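Local structure of glycosyltransferase (Rickettsia africae, 7MI0) at residues S235-R240 and K348-F353; L228-A233 and E343-K348; A43-I48 and M381-L386; K126-F131 and E387-I392. The protein probably transfers sugar residues from an activated donor to an acceptor, as a GT-B-type glycosyltransferase built from two Rossmann-like domains. All blocks are in the same frame, centred on the assembly; numbering follows the deposited sequence.

Contact 1: S235-R240 and K348-F353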
loop_
_atom_site.group_PDB
_atom_site.type_symbol
_atom_site.label_atom_id
_atom_site.label_comp_id
_atom_site.label_asym_id
_atom_site.label_seq_id
_atom_site.Cartn_x
_atom_site.Cartn_y
_atom_site.Cartn_z
ATOM N N SER A 235 -5.202 -7.637 -26.515
ATOM C CA SER A 235 -5.519 -8.377 -27.731
ATOM C C SER A 235 -6.297 -7.506 -28.709
ATOM O O SER A 235 -6.102 -7.601 -29.927
ATOM C CB SER A 235 -6.309 -9.637 -27.388
ATOM O OG SER A 235 -7.597 -9.307 -26.897
ATOM N N LYS A 236 -7.183 -6.649 -28.192
ATOM C CA LYS A 236 -7.901 -5.692 -29.027
ATOM C C LYS A 236 -6.976 -4.659 -29.655
ATOM O O LYS A 236 -7.418 -3.900 -30.526
ATOM C CB LYS A 236 -8.979 -4.981 -28.204
ATOM C CG LYS A 236 -10.135 -5.861 -27.746
ATOM C CD LYS A 236 -10.902 -5.191 -26.610
ATOM C CE LYS A 236 -12.234 -5.869 -26.345
ATOM N NZ LYS A 236 -13.181 -5.664 -27.472
ATOM N N LEU A 237 -5.712 -4.607 -29.233
ATOM C CA LEU A 237 -4.721 -3.700 -29.795
ATOM C C LEU A 237 -3.563 -4.470 -30.426
ATOM O O LEU A 237 -2.423 -3.999 -30.428
ATOM C CB LEU A 237 -4.205 -2.736 -28.726
ATOM C CG LEU A 237 -5.230 -1.990 -27.867
ATOM C CD1 LEU A 237 -4.523 -1.256 -26.745
ATOM C CD2 LEU A 237 -6.053 -1.018 -28.692
ATOM N N LYS A 238 -3.845 -5.660 -30.969
ATOM C CA LYS A 238 -2.804 -6.469 -31.597
ATOM C C LYS A 238 -2.159 -5.767 -32.787
ATOM O O LYS A 238 -1.071 -6.168 -33.216
ATOM C CB LYS A 238 -3.379 -7.820 -32.036
ATOM N N HIS A 239 -2.805 -4.729 -33.326
ATOM C CA HIS A 239 -2.227 -3.969 -34.429
ATOM C C HIS A 239 -1.159 -2.989 -33.958
ATOM O O HIS A 239 -0.188 -2.748 -34.681
ATOM C CB HIS A 239 -3.329 -3.228 -35.192
ATOM C CG HIS A 239 -4.219 -2.395 -34.323
ATOM N ND1 HIS A 239 -5.310 -2.915 -33.660
ATOM C CD2 HIS A 239 -4.185 -1.077 -34.016
ATOM C CE1 HIS A 239 -5.905 -1.954 -32.975
ATOM N NE2 HIS A 239 -5.243 -0.829 -33.174
ATOM N N ARG A 240 -1.304 -2.418 -32.765
ATOM C CA ARG A 240 -0.266 -1.538 -32.251
ATOM C C ARG A 240 0.961 -2.347 -31.852
ATOM O O ARG A 240 0.861 -3.486 -31.388
ATOM C CB ARG A 240 -0.766 -0.748 -31.042
ATOM C CG ARG A 240 -2.130 -0.109 -31.210
ATOM C CD ARG A 240 -2.124 0.981 -32.259
ATOM N NE ARG A 240 -3.389 1.705 -32.267
ATOM C CZ ARG A 240 -3.801 2.486 -33.256
ATOM N NH1 ARG A 240 -3.079 2.652 -34.355
ATOM N NH2 ARG A 240 -4.971 3.111 -33.146
ATOM N N LYS A 348 -8.344 3.342 -23.586
ATOM C CA LYS A 348 -7.490 4.253 -22.827
ATOM C C LYS A 348 -6.016 4.003 -23.118
ATOM O O LYS A 348 -5.233 4.953 -23.242
ATOM C CB LYS A 348 -7.764 4.127 -21.328
ATOM C CG LYS A 348 -9.008 4.861 -20.852
ATOM C CD LYS A 348 -8.732 6.321 -20.525
ATOM C CE LYS A 348 -10.034 7.038 -20.177
ATOM N NZ LYS A 348 -9.802 8.306 -19.425
ATOM N N ILE A 349 -5.617 2.733 -23.229
ATOM C CA ILE A 349 -4.236 2.423 -23.590
ATOM C C ILE A 349 -3.932 2.951 -24.983
ATOM O O ILE A 349 -2.849 3.493 -25.238
ATOM C CB ILE A 349 -3.982 0.907 -23.486
ATOM C CG1 ILE A 349 -4.169 0.436 -22.044
ATOM C CG2 ILE A 349 -2.587 0.561 -23.963
ATOM C CD1 ILE A 349 -3.965 -1.047 -21.862
ATOM N N ASP A 350 -4.890 2.820 -25.901
ATOM C CA ASP A 350 -4.709 3.361 -27.243
ATOM C C ASP A 350 -4.569 4.878 -27.199
ATOM O O ASP A 350 -3.736 5.450 -27.911
ATOM C CB ASP A 350 -5.879 2.938 -28.132
ATOM C CG ASP A 350 -5.546 2.993 -29.612
ATOM O OD1 ASP A 350 -4.431 2.578 -29.990
ATOM O OD2 ASP A 350 -6.416 3.427 -30.399
ATOM N N TYR A 351 -5.358 5.545 -26.352
ATOM C CA TYR A 351 -5.238 6.996 -26.229
ATOM C C TYR A 351 -3.844 7.400 -25.771
ATOM O O TYR A 351 -3.262 8.353 -26.300
ATOM C CB TYR A 351 -6.283 7.548 -25.261
ATOM C CG TYR A 351 -6.063 9.008 -24.920
ATOM C CD1 TYR A 351 -6.394 10.014 -25.824
ATOM C CD2 TYR A 351 -5.515 9.384 -23.698
ATOM C CE1 TYR A 351 -6.189 11.351 -25.516
ATOM C CE2 TYR A 351 -5.307 10.721 -23.385
ATOM C CZ TYR A 351 -5.644 11.694 -24.296
ATOM O OH TYR A 351 -5.439 13.016 -23.981
ATOM N N CYS A 352 -3.298 6.696 -24.781
ATOM C CA CYS A 352 -1.984 7.064 -24.266
ATOM C C CYS A 352 -0.904 6.884 -25.325
ATOM O O CYS A 352 0.015 7.708 -25.431
ATOM C CB CYS A 352 -1.671 6.250 -23.018
ATOM S SG CYS A 352 -2.691 6.745 -21.623
ATOM N N PHE A 353 -1.002 5.818 -26.123
ATOM C CA PHE A 353 -0.117 5.673 -27.275
ATOM C C PHE A 353 -0.136 6.931 -28.137
ATOM O O PHE A 353 0.915 7.435 -28.550
ATOM C CB PHE A 353 -0.527 4.457 -28.108
ATOM C CG PHE A 353 -0.229 3.135 -27.459
ATOM C CD1 PHE A 353 0.724 3.034 -26.460
ATOM C CD2 PHE A 353 -0.902 1.987 -27.863
ATOM C CE1 PHE A 353 0.998 1.811 -25.863
ATOM C CE2 PHE A 353 -0.636 0.760 -27.275
ATOM C CZ PHE A 353 0.316 0.671 -26.272
#
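Leu237 and Arg240, in the loop that follows helix 227-235, meet one side of helix 342-355 in two different ways. The close-packed part belongs to Leu237, a buried residue whose two methyls divide the helix surface between them. CD1 rests against the branch of Ile349, 3.8 Å from its CG2, while CD2 lies 4.0 Å from CB of Asp350. Phe353, one turn further along the helix, closes this patch: its CE2 is 4.1 Å from CB of Arg240.

The outer part is polar and more exposed. Arg240 grips Asp350 side-on, with one nitrogen to each carboxylate oxygen. NE donates to OD1 over 2.7 Å in a bent bond, and NH2 donates to OD2 over 3.1 Å along a straighter 159° path. Both oxygens use their syn lone pairs, and the guanidinium and carboxylate planes lie only 20° from coplanar. A bend at chi2 (-66°) turns the arginine chain toward the acid, its CB and CG passing obliquely by the Phe353 ring. NE2 of His239 lies over one face of the guanidinium. Two overlapping type I turns, Ser235 to Lys238 and Leu237 to Arg240, carry the two contacting residues.

A bidentate pair beside an apolar patch, on its more exposed side, implies that the ion pair probably steadies the outer edge of the loop, while Leu237 joins it to the domain interior.

Contact 2: L228-A233 and E343-K348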
loop_
_atom_site.group_PDB
_atom_site.type_symbol
_atom_site.label_atom_id
_atom_site.label_comp_id
_atom_site.label_asym_id
_atom_site.label_seq_id
_atom_site.Cartn_x
_atom_site.Cartn_y
_atom_site.Cartn_z
ATOM N N LEU A 228 -6.191 -10.869 -16.482
ATOM C CA LEU A 228 -6.985 -11.393 -17.591
ATOM C C LEU A 228 -7.645 -10.271 -18.385
ATOM O O LEU A 228 -7.719 -10.337 -19.619
ATOM C CB LEU A 228 -8.033 -12.370 -17.063
ATOM C CG LEU A 228 -7.505 -13.619 -16.352
ATOM C CD1 LEU A 228 -8.650 -14.423 -15.755
ATOM C CD2 LEU A 228 -6.686 -14.470 -17.313
ATOM N N VAL A 229 -8.120 -9.227 -17.696
ATOM C CA VAL A 229 -8.775 -8.116 -18.385
ATOM C C VAL A 229 -7.777 -7.357 -19.249
ATOM O O VAL A 229 -8.093 -6.952 -20.374
ATOM C CB VAL A 229 -9.465 -7.182 -17.373
ATOM C CG1 VAL A 229 -10.185 -6.051 -18.099
ATOM C CG2 VAL A 229 -10.432 -7.960 -16.498
ATOM N N LEU A 230 -6.559 -7.154 -18.741
ATOM C CA LEU A 230 -5.537 -6.464 -19.522
ATOM C C LEU A 230 -5.128 -7.277 -20.745
ATOM O O LEU A 230 -4.884 -6.711 -21.817
ATOM C CB LEU A 230 -4.320 -6.158 -18.644
ATOM C CG LEU A 230 -3.100 -5.541 -19.338
ATOM C CD1 LEU A 230 -3.471 -4.253 -20.056
ATOM C CD2 LEU A 230 -1.980 -5.288 -18.341
ATOM N N VAL A 231 -5.049 -8.604 -20.608
ATOM C CA VAL A 231 -4.663 -9.433 -21.746
ATOM C C VAL A 231 -5.736 -9.388 -22.827
ATOM O O VAL A 231 -5.430 -9.271 -24.020
ATOM C CB VAL A 231 -4.367 -10.871 -21.290
ATOM C CG1 VAL A 231 -4.138 -11.782 -22.499
ATOM C CG2 VAL A 231 -3.154 -10.885 -20.373
ATOM N N GLU A 232 -7.010 -9.466 -22.435
ATOM C CA GLU A 232 -8.070 -9.313 -23.422
ATOM C C GLU A 232 -8.083 -7.904 -24.005
ATOM O O GLU A 232 -8.464 -7.720 -25.167
ATOM C CB GLU A 232 -9.428 -9.661 -22.804
ATOM N N ALA A 233 -7.655 -6.903 -23.229
ATOM C CA ALA A 233 -7.596 -5.538 -23.748
ATOM C C ALA A 233 -6.451 -5.378 -24.741
ATOM O O ALA A 233 -6.629 -4.801 -25.820
ATOM C CB ALA A 233 -7.454 -4.537 -22.601
ATOM N N GLU A 343 -12.739 -3.323 -23.318
ATOM C CA GLU A 343 -12.786 -2.284 -24.341
ATOM C C GLU A 343 -12.398 -0.928 -23.759
ATOM O O GLU A 343 -11.568 -0.212 -24.330
ATOM C CB GLU A 343 -14.177 -2.230 -24.976
ATOM N N ALA A 344 -12.977 -0.567 -22.611
ATOM C CA ALA A 344 -12.661 0.715 -21.992
ATOM C C ALA A 344 -11.179 0.817 -21.667
ATOM O O ALA A 344 -10.569 1.880 -21.837
ATOM C CB ALA A 344 -13.496 0.915 -20.729
ATOM N N LEU A 345 -10.581 -0.279 -21.203
ATOM C CA LEU A 345 -9.149 -0.285 -20.933
ATOM C C LEU A 345 -8.348 -0.221 -22.229
ATOM O O LEU A 345 -7.356 0.516 -22.319
ATOM C CB LEU A 345 -8.780 -1.527 -20.122
ATOM C CG LEU A 345 -7.329 -1.685 -19.665
ATOM C CD1 LEU A 345 -6.864 -0.441 -18.936
ATOM C CD2 LEU A 345 -7.178 -2.911 -18.778
ATOM N N ALA A 346 -8.771 -0.970 -23.247
ATOM C CA ALA A 346 -8.033 -0.988 -24.505
ATOM C C ALA A 346 -8.055 0.376 -25.178
ATOM O O ALA A 346 -7.061 0.796 -25.783
ATOM C CB ALA A 346 -8.605 -2.057 -25.435
ATOM N N GLN A 347 -9.179 1.087 -25.083
ATOM C CA GLN A 347 -9.262 2.418 -25.671
ATOM C C GLN A 347 -8.379 3.416 -24.923
ATOM O O GLN A 347 -7.719 4.252 -25.551
ATOM C CB GLN A 347 -10.715 2.883 -25.700
ATOM C CG GLN A 347 -11.541 2.182 -26.749
ATOM C CD GLN A 347 -10.951 2.332 -28.143
ATOM O OE1 GLN A 347 -10.279 1.431 -28.645
ATOM N NE2 GLN A 347 -11.199 3.476 -28.772
ATOM N N LYS A 348 -8.344 3.342 -23.586
ATOM C CA LYS A 348 -7.490 4.253 -22.827
ATOM C C LYS A 348 -6.016 4.003 -23.118
ATOM O O LYS A 348 -5.233 4.953 -23.242
ATOM C CB LYS A 348 -7.764 4.127 -21.328
ATOM C CG LYS A 348 -9.008 4.861 -20.852
ATOM C CD LYS A 348 -8.732 6.321 -20.525
ATOM C CE LYS A 348 -10.034 7.038 -20.177
ATOM N NZ LYS A 348 -9.802 8.306 -19.425
#
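Leu345 and Ala233 face each other where helix 227-235 crosses helix 342-355. The side chains that meet are apolar; the one polar atom among the closest pairs is the carbonyl O of Ala233. CB of Ala233 sits 4.1 Å from CG of Leu345 and 3.9 Å from CB of Ala346, so one methyl fits between two consecutive residues of the partner helix. CD2 of Leu345 reaches past it to the preceding turn, 4.0 Å from CA of Leu230 and 4.1 Å from that residue's CD1. The leucine gets there with CG trans to its own backbone nitrogen (chi1 -177°), and CG1 of Val229 borders the same methyl more distantly.

The backbones explain why small residues meet here. The segment axes approach to 8.5 Å at a crossing angle of -60°, and the CA atoms of Ala233 and Ala346 are only 4.6 Å apart. CB of Ala346 also touches the carbonyl O of Ala233, at 3.4 Å.

Further out, Leu230 packs on Cys244 and Met246 of strand 243-247, and Lys236 lies against Ala346. Asn341 accepts a hydrogen bond from the backbone N of Ala344 through OD1, near the start of the second helix.

Since the contact is made almost entirely of aliphatic carbons, its cohesion probably rests on burial and fit of shape, as no hydrogen bond is found between the two segments.

Contact 3: A43-I48 and M381-L386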
loop_
_atom_site.group_PDB
_atom_site.type_symbol
_atom_site.label_atom_id
_atom_site.label_comp_id
_atom_site.label_asym_id
_atom_site.label_seq_id
_atom_site.Cartn_x
_atom_site.Cartn_y
_atom_site.Cartn_z
ATOM N N ALA A 43 8.781 3.647 12.421
ATOM C CA ALA A 43 9.805 3.375 13.426
ATOM C C ALA A 43 11.093 4.133 13.116
ATOM O O ALA A 43 11.640 4.829 13.981
ATOM C CB ALA A 43 10.061 1.873 13.508
ATOM N N LYS A 44 11.587 4.012 11.876
ATOM C CA LYS A 44 12.788 4.739 11.470
ATOM C C LYS A 44 12.641 6.232 11.715
ATOM O O LYS A 44 13.570 6.887 12.203
ATOM C CB LYS A 44 13.087 4.482 9.992
ATOM C CG LYS A 44 13.725 3.139 9.694
ATOM C CD LYS A 44 13.739 2.857 8.198
ATOM C CE LYS A 44 14.524 3.909 7.445
ATOM N NZ LYS A 44 14.389 3.727 5.977
ATOM N N TYR A 45 11.478 6.786 11.373
ATOM C CA TYR A 45 11.236 8.214 11.549
ATOM C C TYR A 45 11.249 8.600 13.023
ATOM O O TYR A 45 11.846 9.616 13.401
ATOM C CB TYR A 45 9.908 8.576 10.893
ATOM C CG TYR A 45 9.525 10.030 10.936
ATOM C CD1 TYR A 45 10.331 11.000 10.361
ATOM C CD2 TYR A 45 8.327 10.428 11.515
ATOM C CE1 TYR A 45 9.966 12.332 10.382
ATOM C CE2 TYR A 45 7.951 11.754 11.538
ATOM C CZ TYR A 45 8.770 12.704 10.969
ATOM O OH TYR A 45 8.390 14.029 10.997
ATOM N N LEU A 46 10.608 7.790 13.871
ATOM C CA LEU A 46 10.635 8.049 15.306
ATOM C C LEU A 46 12.060 8.018 15.849
ATOM O O LEU A 46 12.412 8.816 16.727
ATOM C CB LEU A 46 9.751 7.034 16.032
ATOM C CG LEU A 46 8.237 7.167 15.839
ATOM C CD1 LEU A 46 7.515 5.894 16.251
ATOM C CD2 LEU A 46 7.713 8.349 16.629
ATOM N N LYS A 47 12.899 7.111 15.334
ATOM C CA LYS A 47 14.293 7.050 15.774
ATOM C C LYS A 47 15.019 8.359 15.495
ATOM O O LYS A 47 15.677 8.915 16.383
ATOM C CB LYS A 47 15.021 5.894 15.090
ATOM C CG LYS A 47 15.019 4.600 15.877
ATOM C CD LYS A 47 16.079 3.636 15.364
ATOM C CE LYS A 47 17.455 4.282 15.375
ATOM N NZ LYS A 47 18.543 3.274 15.234
ATOM N N ILE A 48 14.910 8.862 14.258
ATOM C CA ILE A 48 15.627 10.071 13.855
ATOM C C ILE A 48 15.252 11.240 14.753
ATOM O O ILE A 48 16.107 12.050 15.134
ATOM C CB ILE A 48 15.343 10.387 12.375
ATOM C CG1 ILE A 48 15.950 9.319 11.468
ATOM C CG2 ILE A 48 15.881 11.751 12.005
ATOM C CD1 ILE A 48 15.509 9.437 10.027
ATOM N N MET A 381 3.174 11.471 5.094
ATOM C CA MET A 381 2.574 10.371 5.840
ATOM C C MET A 381 3.203 10.255 7.220
ATOM O O MET A 381 2.499 10.166 8.232
ATOM C CB MET A 381 2.737 9.062 5.063
ATOM C CG MET A 381 1.795 7.945 5.500
ATOM S SD MET A 381 2.343 6.305 4.980
ATOM C CE MET A 381 3.711 6.075 6.121
ATOM N N LEU A 382 4.535 10.260 7.276
ATOM C CA LEU A 382 5.229 10.122 8.553
ATOM C C LEU A 382 4.876 11.261 9.502
ATOM O O LEU A 382 4.659 11.036 10.701
ATOM C CB LEU A 382 6.740 10.056 8.321
ATOM C CG LEU A 382 7.255 8.874 7.497
ATOM C CD1 LEU A 382 8.770 8.865 7.458
ATOM C CD2 LEU A 382 6.720 7.562 8.047
ATOM N N ARG A 383 4.788 12.490 8.977
ATOM C CA ARG A 383 4.491 13.645 9.820
ATOM C C ARG A 383 3.046 13.623 10.308
ATOM O O ARG A 383 2.768 14.002 11.452
ATOM C CB ARG A 383 4.801 14.939 9.062
ATOM C CG ARG A 383 6.294 15.121 8.780
ATOM C CD ARG A 383 6.582 16.199 7.748
ATOM N NE ARG A 383 7.426 17.258 8.290
ATOM C CZ ARG A 383 6.996 18.472 8.620
ATOM N NH1 ARG A 383 5.734 18.836 8.437
ATOM N NH2 ARG A 383 7.856 19.345 9.138
ATOM N N LYS A 384 2.109 13.174 9.469
ATOM C CA LYS A 384 0.738 13.033 9.940
ATOM C C LYS A 384 0.638 12.001 11.056
ATOM O O LYS A 384 -0.206 12.136 11.951
ATOM C CB LYS A 384 -0.184 12.662 8.785
ATOM C CG LYS A 384 -0.390 13.767 7.771
ATOM C CD LYS A 384 -1.410 13.340 6.739
ATOM C CE LYS A 384 -1.602 14.378 5.661
ATOM N NZ LYS A 384 -2.401 13.820 4.542
ATOM N N ASN A 385 1.493 10.974 11.033
ATOM C CA ASN A 385 1.504 10.007 12.126
ATOM C C ASN A 385 1.970 10.644 13.426
ATOM O O ASN A 385 1.390 10.396 14.490
ATOM C CB ASN A 385 2.398 8.821 11.777
ATOM C CG ASN A 385 1.620 7.656 11.225
ATOM O OD1 ASN A 385 0.950 6.939 11.966
ATOM N ND2 ASN A 385 1.698 7.461 9.915
ATOM N N LEU A 386 3.027 11.451 13.365
ATOM C CA LEU A 386 3.532 12.085 14.576
ATOM C C LEU A 386 2.527 13.080 15.138
ATOM O O LEU A 386 2.423 13.232 16.361
ATOM C CB LEU A 386 4.864 12.768 14.283
ATOM C CG LEU A 386 5.797 12.980 15.472
ATOM C CD1 LEU A 386 6.514 11.689 15.789
ATOM C CD2 LEU A 386 6.791 14.094 15.190
#
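Tyr45 of helix 35-48 and Leu382 of helix 378-393 lie 7.0 Å apart at their CA atoms, where the segment axes pass at 10.4 Å with a crossing angle of -69°. That spacing is bridged by the tyrosine ring. With CG trans to the backbone nitrogen (chi1 -178°), the ring extends across the interface and lays one face on Leu382. CB of that leucine stands 3.8 Å from the ring centroid and 19° off the ring normal, which meets the geometry of a CH-pi contact. CD1 of Leu382 continues the cover inward, touching CB of Tyr45 at 3.6 Å. Leu386 takes a different side, its CB lying near the ring plane at the edge, 4.3 Å from CE2. At the outer end, the phenol OH meets the aliphatic CG of Arg383, so the nearest part of the arginine is its aliphatic chain.

A second, smaller meeting joins Leu46 and Leu386. The two leucines lie alongside each other, pointing opposite ways, with CD2 of Leu46 within 3.6 Å of CD1 of Leu386. On the second helix, Asn385 turns its ND2 back to the carbonyl O of Met381, which also receives the backbone NH of Asn385 from the other face.

Helix 35-48 has its opposite side, at Ala43, against Pro53 and Ile55 of strand 52-57, so it lies between that strand and the C-terminal helix, whose Lys384 forms a salt bridge to Glu181.

Contact 4: K126-F131 and E387-I392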
loop_
_atom_site.group_PDB
_atom_site.type_symbol
_atom_site.label_atom_id
_atom_site.label_comp_id
_atom_site.label_asym_id
_atom_site.label_seq_id
_atom_site.Cartn_x
_atom_site.Cartn_y
_atom_site.Cartn_z
ATOM N N LYS A 126 -1.997 4.789 25.744
ATOM C CA LYS A 126 -3.112 5.129 24.875
ATOM C C LYS A 126 -3.202 4.126 23.731
ATOM O O LYS A 126 -2.239 3.423 23.409
ATOM C CB LYS A 126 -2.955 6.545 24.317
ATOM C CG LYS A 126 -2.705 7.611 25.371
ATOM C CD LYS A 126 -3.943 7.875 26.199
ATOM C CE LYS A 126 -3.768 9.119 27.054
ATOM N NZ LYS A 126 -5.040 9.522 27.719
ATOM N N PHE A 127 -4.375 4.088 23.100
ATOM C CA PHE A 127 -4.742 3.041 22.153
ATOM C C PHE A 127 -5.068 3.670 20.809
ATOM O O PHE A 127 -6.054 4.405 20.688
ATOM C CB PHE A 127 -5.939 2.249 22.686
ATOM C CG PHE A 127 -6.256 1.005 21.909
ATOM C CD1 PHE A 127 -5.329 -0.014 21.798
ATOM C CD2 PHE A 127 -7.499 0.838 21.321
ATOM C CE1 PHE A 127 -5.627 -1.168 21.089
ATOM C CE2 PHE A 127 -7.798 -0.312 20.615
ATOM C CZ PHE A 127 -6.861 -1.315 20.501
ATOM N N LEU A 128 -4.255 3.373 19.799
ATOM C CA LEU A 128 -4.457 3.884 18.449
ATOM C C LEU A 128 -4.594 2.720 17.483
ATOM O O LEU A 128 -3.778 1.795 17.505
ATOM C CB LEU A 128 -3.303 4.790 18.012
ATOM C CG LEU A 128 -3.444 5.353 16.594
ATOM C CD1 LEU A 128 -4.771 6.087 16.442
ATOM C CD2 LEU A 128 -2.276 6.262 16.236
ATOM N N THR A 129 -5.618 2.778 16.632
ATOM C CA THR A 129 -5.866 1.776 15.602
ATOM C C THR A 129 -5.743 2.415 14.224
ATOM O O THR A 129 -6.303 3.494 13.983
ATOM C CB THR A 129 -7.260 1.161 15.757
ATOM O OG1 THR A 129 -7.429 0.687 17.097
ATOM C CG2 THR A 129 -7.456 0.003 14.779
ATOM N N THR A 130 -5.021 1.749 13.326
ATOM C CA THR A 130 -5.002 2.095 11.911
ATOM C C THR A 130 -5.609 0.944 11.124
ATOM O O THR A 130 -5.223 -0.214 11.317
ATOM C CB THR A 130 -3.581 2.377 11.410
ATOM O OG1 THR A 130 -2.998 3.439 12.175
ATOM C CG2 THR A 130 -3.606 2.778 9.940
ATOM N N PHE A 131 -6.558 1.262 10.246
ATOM C CA PHE A 131 -7.207 0.281 9.381
ATOM C C PHE A 131 -6.550 0.351 8.006
ATOM O O PHE A 131 -6.741 1.325 7.272
ATOM C CB PHE A 131 -8.710 0.546 9.295
ATOM C CG PHE A 131 -9.426 0.454 10.627
ATOM C CD1 PHE A 131 -9.544 1.566 11.450
ATOM C CD2 PHE A 131 -9.978 -0.746 11.054
ATOM C CE1 PHE A 131 -10.195 1.479 12.673
ATOM C CE2 PHE A 131 -10.630 -0.832 12.267
ATOM C CZ PHE A 131 -10.738 0.279 13.080
ATOM N N GLU A 387 1.771 13.751 14.264
ATOM C CA GLU A 387 0.765 14.703 14.726
ATOM C C GLU A 387 -0.325 14.006 15.533
ATOM O O GLU A 387 -0.697 14.465 16.622
ATOM C CB GLU A 387 0.165 15.445 13.533
ATOM C CG GLU A 387 1.153 16.335 12.812
ATOM C CD GLU A 387 1.616 17.512 13.659
ATOM O OE1 GLU A 387 0.759 18.347 14.022
ATOM O OE2 GLU A 387 2.832 17.604 13.956
ATOM N N ILE A 388 -0.847 12.888 15.017
ATOM C CA ILE A 388 -1.899 12.176 15.736
ATOM C C ILE A 388 -1.363 11.607 17.047
ATOM O O ILE A 388 -2.108 11.499 18.031
ATOM C CB ILE A 388 -2.534 11.091 14.839
ATOM C CG1 ILE A 388 -3.856 10.619 15.427
ATOM C CG2 ILE A 388 -1.614 9.902 14.657
ATOM C CD1 ILE A 388 -4.893 11.701 15.498
ATOM N N TYR A 389 -0.072 11.262 17.102
ATOM C CA TYR A 389 0.537 10.885 18.375
ATOM C C TYR A 389 0.455 12.034 19.368
ATOM O O TYR A 389 0.079 11.842 20.529
ATOM C CB TYR A 389 1.995 10.466 18.174
ATOM C CG TYR A 389 2.185 9.144 17.465
ATOM C CD1 TYR A 389 1.178 8.188 17.461
ATOM C CD2 TYR A 389 3.375 8.851 16.798
ATOM C CE1 TYR A 389 1.341 6.980 16.808
ATOM C CE2 TYR A 389 3.548 7.640 16.144
ATOM C CZ TYR A 389 2.523 6.711 16.155
ATOM O OH TYR A 389 2.671 5.505 15.516
ATOM N N LYS A 390 0.799 13.245 18.915
ATOM C CA LYS A 390 0.786 14.411 19.794
ATOM C C LYS A 390 -0.631 14.765 20.229
ATOM O O LYS A 390 -0.855 15.131 21.392
ATOM C CB LYS A 390 1.445 15.598 19.095
ATOM C CG LYS A 390 2.926 15.411 18.827
ATOM C CD LYS A 390 3.417 16.439 17.828
ATOM C CE LYS A 390 4.854 16.183 17.413
ATOM N NZ LYS A 390 5.225 17.015 16.226
ATOM N N GLU A 391 -1.597 14.672 19.313
ATOM C CA GLU A 391 -2.987 14.890 19.695
ATOM C C GLU A 391 -3.421 13.887 20.754
ATOM O O GLU A 391 -4.028 14.252 21.769
ATOM C CB GLU A 391 -3.895 14.802 18.473
ATOM C CG GLU A 391 -5.371 14.864 18.836
ATOM C CD GLU A 391 -6.268 15.166 17.649
ATOM O OE1 GLU A 391 -5.772 15.154 16.495
ATOM O OE2 GLU A 391 -7.473 15.420 17.882
ATOM N N ILE A 392 -3.102 12.610 20.537
ATOM C CA ILE A 392 -3.461 11.561 21.485
ATOM C C ILE A 392 -2.801 11.791 22.839
ATOM O O ILE A 392 -3.372 11.456 23.887
ATOM C CB ILE A 392 -3.093 10.193 20.880
ATOM C CG1 ILE A 392 -4.189 9.730 19.931
ATOM C CG2 ILE A 392 -2.850 9.160 21.943
ATOM C CD1 ILE A 392 -3.874 8.418 19.276
#
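Leu128 is the main projection of strand 126-131 toward helix 378-393, and it fits into a hollow bounded by Ile388, Tyr389 and Ile392. Its two methyls enter different parts of that hollow. CD2 reaches the deeper part, 3.7 Å from CE1 of Tyr389 and 4.0 Å from CG2 of Ile388; the leucine meets the tyrosine side chain nearly perpendicularly. CD1 lies beside the tip of Ile392, 3.8 Å from its CD1.

Ile392 is in turn a bump between two strand residues. Its branches part, CD1 toward Leu128 and CG2 toward Lys126, whose CB it meets at 3.5 Å. CG of Lys126, placed by chi1 (-52°), also touches CG2 of Ile392, and a bend at chi2 turns the rest of the chain so that CE passes near the carbonyl O of Ile392. Leu128 and Lys126, two positions apart on the strand, thus flank one isoleucine.

The polar end of Tyr389 is held beyond the interface, its OH hydrogen-bonded to His106 ND1, while Thr130 OG1 is hydrogen-bonded to NE2 of the same imidazole.

The axes run at 146° and 10.1 Å apart, the helix lying over a parallel sheet. This is the alpha/beta packing of a Rossmann-like domain, and a C-terminal helix returning to the N-terminal domain is familiar in GT-B glycosyltransferases.

How the contacts relate
The four contacts fall into two pairs, one in each half of the molecule. Contacts 1 and 2 share helix 342-355 and have centres 8 Å apart; they touch through Leu237 CD1 and Ala346 O, at 3.4 Å, and lie beside the six-stranded sheet. Contacts 3 and 4 share helix 378-393, with centres 12 Å apart, against the seven-stranded sheet. Between the pairs the centres are about 40 to 46 Å apart. Along the chain the segments alternate within each pair, and contacts 1 and 2 are nested inside the loops closed by contacts 3 and 4. The chain therefore completes its second domain before its last helix returns to the first, tying the two domains together in the GT-B manner.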